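PDB 4OM9: serine protease pet from Escherichia coli, which probably acts as a secreted serine protease, the passenger domain of an autotransporter enterotoxin that is thought to cleave the host cytoskeletal protein alpha-fodrin. Local coordinates for residues A693-G707 and M725-A739. Residues are numbered along the deposited sequence; the frame is centred on the assembly and turned at random.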
ATOM      1  N   ALA A 693       8.465  17.591  13.788  1.00 51.19           N
ATOM      2  CA  ALA A 693       8.894  18.548  12.778  1.00 48.55           C
ATOM      3  C   ALA A 693      10.372  18.893  12.949  1.00 57.26           C
ATOM      4  O   ALA A 693      10.724  19.734  13.768  1.00 60.58           O
ATOM      5  CB  ALA A 693       8.041  19.800  12.845  1.00 48.13           C
ATOM      6  N   SER A 694      11.228  18.243  12.172  1.00 48.67           N
ATOM      7  CA  SER A 694      12.669  18.431  12.279  1.00 53.56           C
ATOM      8  C   SER A 694      13.118  19.563  11.376  1.00 53.22           C
ATOM      9  O   SER A 694      14.307  19.865  11.255  1.00 59.28           O
ATOM     10  CB  SER A 694      13.407  17.140  11.916  1.00 58.80           C
ATOM     11  OG  SER A 694      12.946  16.055  12.706  1.00 64.95           O
ATOM     12  N   SER A 695      12.141  20.183  10.736  1.00 47.05           N
ATOM     13  CA  SER A 695      12.390  21.236   9.772  1.00 46.44           C
ATOM     14  C   SER A 695      11.569  22.448  10.177  1.00 44.22           C
ATOM     15  O   SER A 695      10.500  22.294  10.770  1.00 44.15           O
ATOM     16  CB  SER A 695      12.029  20.754   8.357  1.00 40.70           C
ATOM     17  OG  SER A 695      12.298  21.740   7.379  1.00 41.21           O
ATOM     18  N   SER A 696      12.060  23.642   9.867  1.00 59.31           N
ATOM     19  CA  SER A 696      11.379  24.885  10.249  1.00 61.89           C
ATOM     20  C   SER A 696       9.878  24.908   9.934  1.00 59.86           C
ATOM     21  O   SER A 696       9.451  24.490   8.855  1.00 61.49           O
ATOM     22  CB  SER A 696      12.034  26.080   9.554  1.00 64.66           C
ATOM     23  OG  SER A 696      13.229  26.480  10.191  1.00 67.95           O
ATOM     24  N   LEU A 697       9.085  25.415  10.872  1.00 53.16           N
ATOM     25  CA  LEU A 697       7.661  25.598  10.637  1.00 48.95           C
ATOM     26  C   LEU A 697       7.184  26.984  11.063  1.00 49.05           C
ATOM     27  O   LEU A 697       7.158  27.297  12.246  1.00 50.98           O
ATOM     28  CB  LEU A 697       6.861  24.523  11.361  1.00 47.45           C
ATOM     29  CG  LEU A 697       5.341  24.618  11.223  1.00 48.51           C
ATOM     30  CD1 LEU A 697       4.753  23.247  10.952  1.00 38.94           C
ATOM     31  CD2 LEU A 697       4.726  25.217  12.479  1.00 54.51           C
ATOM     32  N   PHE A 698       6.809  27.803  10.084  1.00 44.85           N
ATOM     33  CA  PHE A 698       6.283  29.142  10.322  1.00 45.12           C
ATOM     34  C   PHE A 698       4.800  29.161  10.021  1.00 47.15           C
ATOM     35  O   PHE A 698       4.353  28.533   9.066  1.00 44.52           O
ATOM     36  CB  PHE A 698       6.986  30.182   9.455  1.00 48.70           C
ATOM     37  CG  PHE A 698       8.472  30.028   9.413  1.00 50.91           C
ATOM     38  CD1 PHE A 698       9.065  29.135   8.538  1.00 51.93           C
ATOM     39  CD2 PHE A 698       9.281  30.781  10.240  1.00 52.08           C
ATOM     40  CE1 PHE A 698      10.433  28.989   8.496  1.00 55.52           C
ATOM     41  CE2 PHE A 698      10.650  30.639  10.208  1.00 56.73           C
ATOM     42  CZ  PHE A 698      11.230  29.744   9.335  1.00 60.43           C
ATOM     43  N   THR A 699       4.035  29.883  10.830  1.00 46.85           N
ATOM     44  CA  THR A 699       2.597  29.950  10.630  1.00 44.48           C
ATOM     45  C   THR A 699       2.017  31.259  11.152  1.00 49.09           C
ATOM     46  O   THR A 699       2.258  31.657  12.294  1.00 49.61           O
ATOM     47  CB  THR A 699       1.897  28.782  11.308  1.00 42.56           C
ATOM     48  OG1 THR A 699       2.415  27.562  10.773  1.00 51.85           O
ATOM     49  CG2 THR A 699       0.413  28.829  11.038  1.00 43.78           C
ATOM     50  N   THR A 700       1.248  31.924  10.300  1.00 50.20           N
ATOM     51  CA  THR A 700       0.584  33.158  10.679  1.00 51.40           C
ATOM     52  C   THR A 700      -0.670  32.851  11.482  1.00 52.19           C
ATOM     53  O   THR A 700      -1.385  33.748  11.914  1.00 52.96           O
ATOM     54  CB  THR A 700       0.226  33.990   9.449  1.00 52.33           C
ATOM     55  OG1 THR A 700      -0.658  33.239   8.602  1.00 51.49           O
ATOM     56  CG2 THR A 700       1.492  34.347   8.677  1.00 50.10           C
ATOM     57  N   SER A 701      -0.912  31.563  11.684  1.00 51.13           N
ATOM     58  CA  SER A 701      -2.081  31.069  12.385  1.00 51.31           C
ATOM     59  C   SER A 701      -1.640  30.258  13.599  1.00 52.09           C
ATOM     60  O   SER A 701      -0.501  30.375  14.045  1.00 54.28           O
ATOM     61  CB  SER A 701      -2.935  30.213  11.445  1.00 48.77           C
ATOM     62  OG  SER A 701      -4.133  29.783  12.066  1.00 51.25           O
ATOM     63  N   ASN A 702      -2.536  29.414  14.101  1.00 51.98           N
ATOM     64  CA  ASN A 702      -2.293  28.641  15.317  1.00 53.22           C
ATOM     65  C   ASN A 702      -2.305  27.123  15.111  1.00 47.84           C
ATOM     66  O   ASN A 702      -2.842  26.618  14.130  1.00 46.65           O
ATOM     67  CB  ASN A 702      -3.341  28.996  16.363  1.00 48.52           C
ATOM     68  CG  ASN A 702      -4.709  28.483  15.988  1.00 49.16           C
ATOM     69  OD1 ASN A 702      -5.177  27.496  16.539  1.00 50.88           O
ATOM     70  ND2 ASN A 702      -5.347  29.132  15.016  1.00 49.39           N
ATOM     71  N   ILE A 703      -1.727  26.416  16.079  1.00 42.56           N
ATOM     72  CA  ILE A 703      -1.652  24.962  16.092  1.00 38.20           C
ATOM     73  C   ILE A 703      -2.320  24.422  17.340  1.00 44.41           C
ATOM     74  O   ILE A 703      -1.906  24.748  18.449  1.00 46.99           O
ATOM     75  CB  ILE A 703      -0.193  24.469  16.062  1.00 39.59           C
ATOM     76  CG1 ILE A 703       0.531  25.002  14.830  1.00 42.59           C
ATOM     77  CG2 ILE A 703      -0.125  22.943  16.114  1.00 37.19           C
ATOM     78  CD1 ILE A 703       2.028  24.930  14.951  1.00 42.36           C
ATOM     79  N   LYS A 704      -3.353  23.609  17.165  1.00 50.39           N
ATOM     80  CA  LYS A 704      -4.009  22.948  18.284  1.00 49.02           C
ATOM     81  C   LYS A 704      -3.590  21.492  18.317  1.00 51.25           C
ATOM     82  O   LYS A 704      -3.557  20.838  17.269  1.00 53.83           O
ATOM     83  CB  LYS A 704      -5.526  23.075  18.173  1.00 52.61           C
ATOM     84  CG  LYS A 704      -5.989  24.515  18.210  1.00 54.00           C
ATOM     85  CD  LYS A 704      -7.488  24.661  18.015  1.00 55.37           C
ATOM     86  CE  LYS A 704      -7.854  26.145  17.946  1.00 62.68           C
ATOM     87  NZ  LYS A 704      -9.315  26.401  17.814  1.00 62.67           N
ATOM     88  N   SER A 705      -3.270  20.979  19.507  1.00 44.33           N
ATOM     89  CA  SER A 705      -2.704  19.637  19.612  1.00 51.01           C
ATOM     90  C   SER A 705      -3.083  18.868  20.882  1.00 54.82           C
ATOM     91  O   SER A 705      -2.791  19.288  21.998  1.00 53.05           O
ATOM     92  CB  SER A 705      -1.177  19.712  19.507  1.00 46.18           C
ATOM     93  OG  SER A 705      -0.581  18.449  19.759  1.00 50.84           O
ATOM     94  N   GLY A 706      -3.726  17.722  20.677  1.00 59.12           N
ATOM     95  CA  GLY A 706      -4.130  16.834  21.745  1.00 57.86           C
ATOM     96  C   GLY A 706      -3.367  15.532  21.634  1.00 56.43           C
ATOM     97  O   GLY A 706      -3.718  14.539  22.275  1.00 61.68           O
ATOM     98  N   GLY A 707      -2.319  15.542  20.813  1.00 51.62           N
ATOM     99  CA  GLY A 707      -1.462  14.383  20.632  1.00 50.73           C
ATOM    100  C   GLY A 707      -0.029  14.684  21.034  1.00 53.97           C
ATOM    101  O   GLY A 707       0.210  15.503  21.918  1.00 58.49           O
ATOM    102  N   MET A 725      16.979  25.228  13.450  1.00112.80           N
ATOM    103  CA  MET A 725      15.924  25.927  12.698  1.00117.28           C
ATOM    104  C   MET A 725      14.863  26.586  13.615  1.00113.32           C
ATOM    105  O   MET A 725      14.986  26.547  14.837  1.00108.90           O
ATOM    106  CB  MET A 725      15.257  24.964  11.706  1.00116.20           C
ATOM    107  CG  MET A 725      15.198  23.502  12.123  1.00113.37           C
ATOM    108  SD  MET A 725      13.828  23.157  13.226  1.00121.00           S
ATOM    109  CE  MET A 725      14.531  23.556  14.827  1.00112.76           C
ATOM    110  N   PHE A 726      13.831  27.197  13.029  1.00 81.82           N
ATOM    111  CA  PHE A 726      12.846  27.956  13.816  1.00 77.23           C
ATOM    112  C   PHE A 726      11.417  27.418  13.761  1.00 67.27           C
ATOM    113  O   PHE A 726      11.005  26.801  12.787  1.00 62.74           O
ATOM    114  CB  PHE A 726      12.785  29.421  13.363  1.00 80.48           C
ATOM    115  CG  PHE A 726      14.097  29.999  12.930  1.00 85.61           C
ATOM    116  CD1 PHE A 726      15.210  29.938  13.749  1.00 91.74           C
ATOM    117  CD2 PHE A 726      14.208  30.631  11.697  1.00 86.94           C
ATOM    118  CE1 PHE A 726      16.409  30.482  13.340  1.00 98.99           C
ATOM    119  CE2 PHE A 726      15.405  31.175  11.285  1.00 93.35           C
ATOM    120  CZ  PHE A 726      16.505  31.101  12.104  1.00 98.50           C
ATOM    121  N   TYR A 727      10.650  27.704  14.806  1.00 61.60           N
ATOM    122  CA  TYR A 727       9.214  27.457  14.787  1.00 60.06           C
ATOM    123  C   TYR A 727       8.461  28.678  15.284  1.00 59.12           C
ATOM    124  O   TYR A 727       8.470  28.973  16.479  1.00 62.45           O
ATOM    125  CB  TYR A 727       8.843  26.252  15.647  1.00 60.24           C
ATOM    126  CG  TYR A 727       9.574  24.987  15.294  1.00 61.28           C
ATOM    127  CD1 TYR A 727       9.128  24.167  14.263  1.00 61.18           C
ATOM    128  CD2 TYR A 727      10.709  24.608  15.999  1.00 66.13           C
ATOM    129  CE1 TYR A 727       9.800  23.009  13.938  1.00 62.38           C
ATOM    130  CE2 TYR A 727      11.379  23.454  15.694  1.00 63.81           C
ATOM    131  CZ  TYR A 727      10.926  22.655  14.662  1.00 70.24           C
ATOM    132  OH  TYR A 727      11.612  21.500  14.354  1.00 71.55           O
ATOM    133  N   ALA A 728       7.810  29.389  14.370  1.00 58.37           N
ATOM    134  CA  ALA A 728       6.955  30.505  14.747  1.00 57.44           C
ATOM    135  C   ALA A 728       5.492  30.131  14.555  1.00 56.52           C
ATOM    136  O   ALA A 728       5.119  29.540  13.531  1.00 56.42           O
ATOM    137  CB  ALA A 728       7.298  31.746  13.934  1.00 57.30           C
ATOM    138  N   ALA A 729       4.675  30.454  15.550  1.00 55.96           N
ATOM    139  CA  ALA A 729       3.228  30.362  15.421  1.00 55.06           C
ATOM    140  C   ALA A 729       2.598  31.634  15.972  1.00 54.38           C
ATOM    141  O   ALA A 729       2.408  31.767  17.179  1.00 54.37           O
ATOM    142  CB  ALA A 729       2.695  29.137  16.140  1.00 55.15           C
ATOM    143  N   GLY A 730       2.299  32.570  15.081  1.00 53.89           N
ATOM    144  CA  GLY A 730       1.758  33.860  15.456  1.00 53.30           C
ATOM    145  C   GLY A 730       0.512  33.759  16.312  1.00 52.71           C
ATOM    146  O   GLY A 730       0.304  34.574  17.214  1.00 52.55           O
ATOM    147  N   GLY A 731      -0.311  32.750  16.037  1.00 52.48           N
ATOM    148  CA  GLY A 731      -1.566  32.559  16.744  1.00 51.97           C
ATOM    149  C   GLY A 731      -1.398  31.675  17.964  1.00 52.44           C
ATOM    150  O   GLY A 731      -2.381  31.286  18.610  1.00 54.91           O
ATOM    151  N   TYR A 732      -0.140  31.362  18.266  1.00 63.69           N
ATOM    152  CA  TYR A 732       0.250  30.563  19.424  1.00 64.26           C
ATOM    153  C   TYR A 732      -0.071  29.086  19.200  1.00 65.49           C
ATOM    154  O   TYR A 732      -0.667  28.707  18.185  1.00 62.47           O
ATOM    155  CB  TYR A 732      -0.437  31.037  20.730  1.00 77.61           C
ATOM    156  CG  TYR A 732      -0.616  32.540  20.947  1.00 76.75           C
ATOM    157  CD1 TYR A 732       0.170  33.481  20.284  1.00 73.82           C
ATOM    158  CD2 TYR A 732      -1.576  33.008  21.843  1.00 78.64           C
ATOM    159  CE1 TYR A 732      -0.012  34.839  20.489  1.00 81.51           C
ATOM    160  CE2 TYR A 732      -1.759  34.362  22.058  1.00 79.74           C
ATOM    161  CZ  TYR A 732      -0.977  35.273  21.377  1.00 81.31           C
ATOM    162  OH  TYR A 732      -1.155  36.620  21.592  1.00 81.38           O
ATOM    163  N   GLU A 733       0.346  28.249  20.145  1.00 54.66           N
ATOM    164  CA  GLU A 733      -0.076  26.855  20.165  1.00 54.86           C
ATOM    165  C   GLU A 733      -0.933  26.592  21.389  1.00 54.76           C
ATOM    166  O   GLU A 733      -0.740  27.205  22.445  1.00 54.93           O
ATOM    167  CB  GLU A 733       1.121  25.903  20.133  1.00 55.82           C
ATOM    168  CG  GLU A 733       2.398  26.459  20.686  1.00 56.49           C
ATOM    169  CD  GLU A 733       3.407  26.793  19.604  1.00 56.78           C
ATOM    170  OE1 GLU A 733       3.430  26.099  18.552  1.00 56.85           O
ATOM    171  OE2 GLU A 733       4.185  27.760  19.819  1.00 57.01           O
ATOM    172  N   LEU A 734      -1.888  25.682  21.236  1.00 54.54           N
ATOM    173  CA  LEU A 734      -2.864  25.377  22.272  1.00 54.42           C
ATOM    174  C   LEU A 734      -2.950  23.865  22.470  1.00 54.95           C
ATOM    175  O   LEU A 734      -3.052  23.107  21.504  1.00 54.96           O
ATOM    176  CB  LEU A 734      -4.231  25.981  21.905  1.00 53.53           C
ATOM    177  CG  LEU A 734      -5.568  25.384  22.357  1.00 53.29           C
ATOM    178  CD1 LEU A 734      -5.646  25.265  23.856  1.00 61.55           C
ATOM    179  CD2 LEU A 734      -6.751  26.201  21.834  1.00 52.46           C
ATOM    180  N   THR A 735      -2.892  23.426  23.724  1.00 61.97           N
ATOM    181  CA  THR A 735      -2.903  21.999  24.030  1.00 64.54           C
ATOM    182  C   THR A 735      -4.270  21.568  24.581  1.00 66.09           C
ATOM    183  O   THR A 735      -4.871  22.274  25.391  1.00 68.49           O
ATOM    184  CB  THR A 735      -1.778  21.646  25.012  1.00 65.72           C
ATOM    185  OG1 THR A 735      -0.551  22.238  24.559  1.00 66.42           O
ATOM    186  CG2 THR A 735      -1.600  20.146  25.100  1.00 70.93           C
ATOM    187  N   GLU A 736      -4.746  20.405  24.136  1.00 64.32           N
ATOM    188  CA  GLU A 736      -6.168  20.054  24.214  1.00 65.56           C
ATOM    189  C   GLU A 736      -6.524  18.807  25.028  1.00 62.85           C
ATOM    190  O   GLU A 736      -7.702  18.515  25.221  1.00 61.83           O
ATOM    191  CB  GLU A 736      -6.714  19.869  22.794  1.00 66.36           C
ATOM    192  CG  GLU A 736      -6.578  21.087  21.912  1.00 61.79           C
ATOM    193  CD  GLU A 736      -7.694  22.094  22.121  1.00 69.91           C
ATOM    194  OE1 GLU A 736      -8.240  22.583  21.109  1.00 66.24           O
ATOM    195  OE2 GLU A 736      -8.025  22.409  23.292  1.00 83.09           O
ATOM    196  N   ASP A 737      -5.514  18.075  25.483  1.00 61.54           N
ATOM    197  CA  ASP A 737      -5.696  16.847  26.265  1.00 65.04           C
ATOM    198  C   ASP A 737      -4.491  16.648  27.184  1.00 65.45           C
ATOM    199  O   ASP A 737      -3.596  17.484  27.218  1.00 64.48           O
ATOM    200  CB  ASP A 737      -5.855  15.624  25.343  1.00 68.42           C
ATOM    201  CG  ASP A 737      -7.279  15.442  24.827  1.00 67.88           C
ATOM    202  OD1 ASP A 737      -8.236  15.829  25.525  1.00 77.34           O
ATOM    203  OD2 ASP A 737      -7.445  14.888  23.723  1.00 67.26           O
ATOM    204  N   GLY A 738      -4.446  15.529  27.903  1.00 91.61           N
ATOM    205  CA  GLY A 738      -3.217  15.130  28.573  1.00 90.08           C
ATOM    206  C   GLY A 738      -2.143  14.793  27.548  1.00 92.93           C
ATOM    207  O   GLY A 738      -1.742  13.642  27.415  1.00 91.88           O
ATOM    208  N   ALA A 739      -1.672  15.811  26.832  1.00 78.81           N
ATOM    209  CA  ALA A 739      -0.861  15.632  25.631  1.00 74.01           C
ATOM    210  C   ALA A 739       0.631  15.856  25.851  1.00 77.80           C
ATOM    211  O   ALA A 739       1.087  16.014  26.982  1.00 84.72           O
ATOM    212  CB  ALA A 739      -1.358  16.559  24.548  1.00 72.64           C
TER
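Ser696 opens the pairing with its side chain: OG, held beside its own backbone N (chi1 -79°), accepts the N-H of Phe726 at 3.0 Å in a nearly straight bond. Leu697 N then donates to Phe726 O, and its CB rests 3.7 Å from CD1 of Tyr727, whose ring turns into the interior toward Ala693 and Leu711. On the outer face Phe698 brings CE2 to the edge of the Phe726 ring, 3.9 Å from CD2. Weak bonds from Ala728 N to Leu697 O and from Thr699 N to Ala728 O continue the parallel pairing, and Gly730 N closes on Thr699 O at 2.9 Å. At the corner, Ser701 O receives the N-H of Gly731, within the type I turn Ala729 to Tyr732, from above its carbonyl plane. Ile703 resumes parallel pairing: its O takes the N-H of Leu734 at 2.9 Å, while CD1 lies inward, 4.0 Å from Glu733 OE1. Facing outward, the extended Lys704 chain crosses the Leu734 side chain obliquely, CE 4.0 Å from CD2, with NZ 5.2 Å from Glu736 OE1. Ser705 bonds Leu734 O through N and Glu736 N through O. These are successive coils of the right-handed beta-helix typical of autotransporter passengers, with strands 676-679 and 682-685 on one side and strand 747-755 on the other continuing the stack. Backbone bonds supply most of the polar cohesion, while the Lys704 and Glu736 charges probably add a modest attraction at the surface.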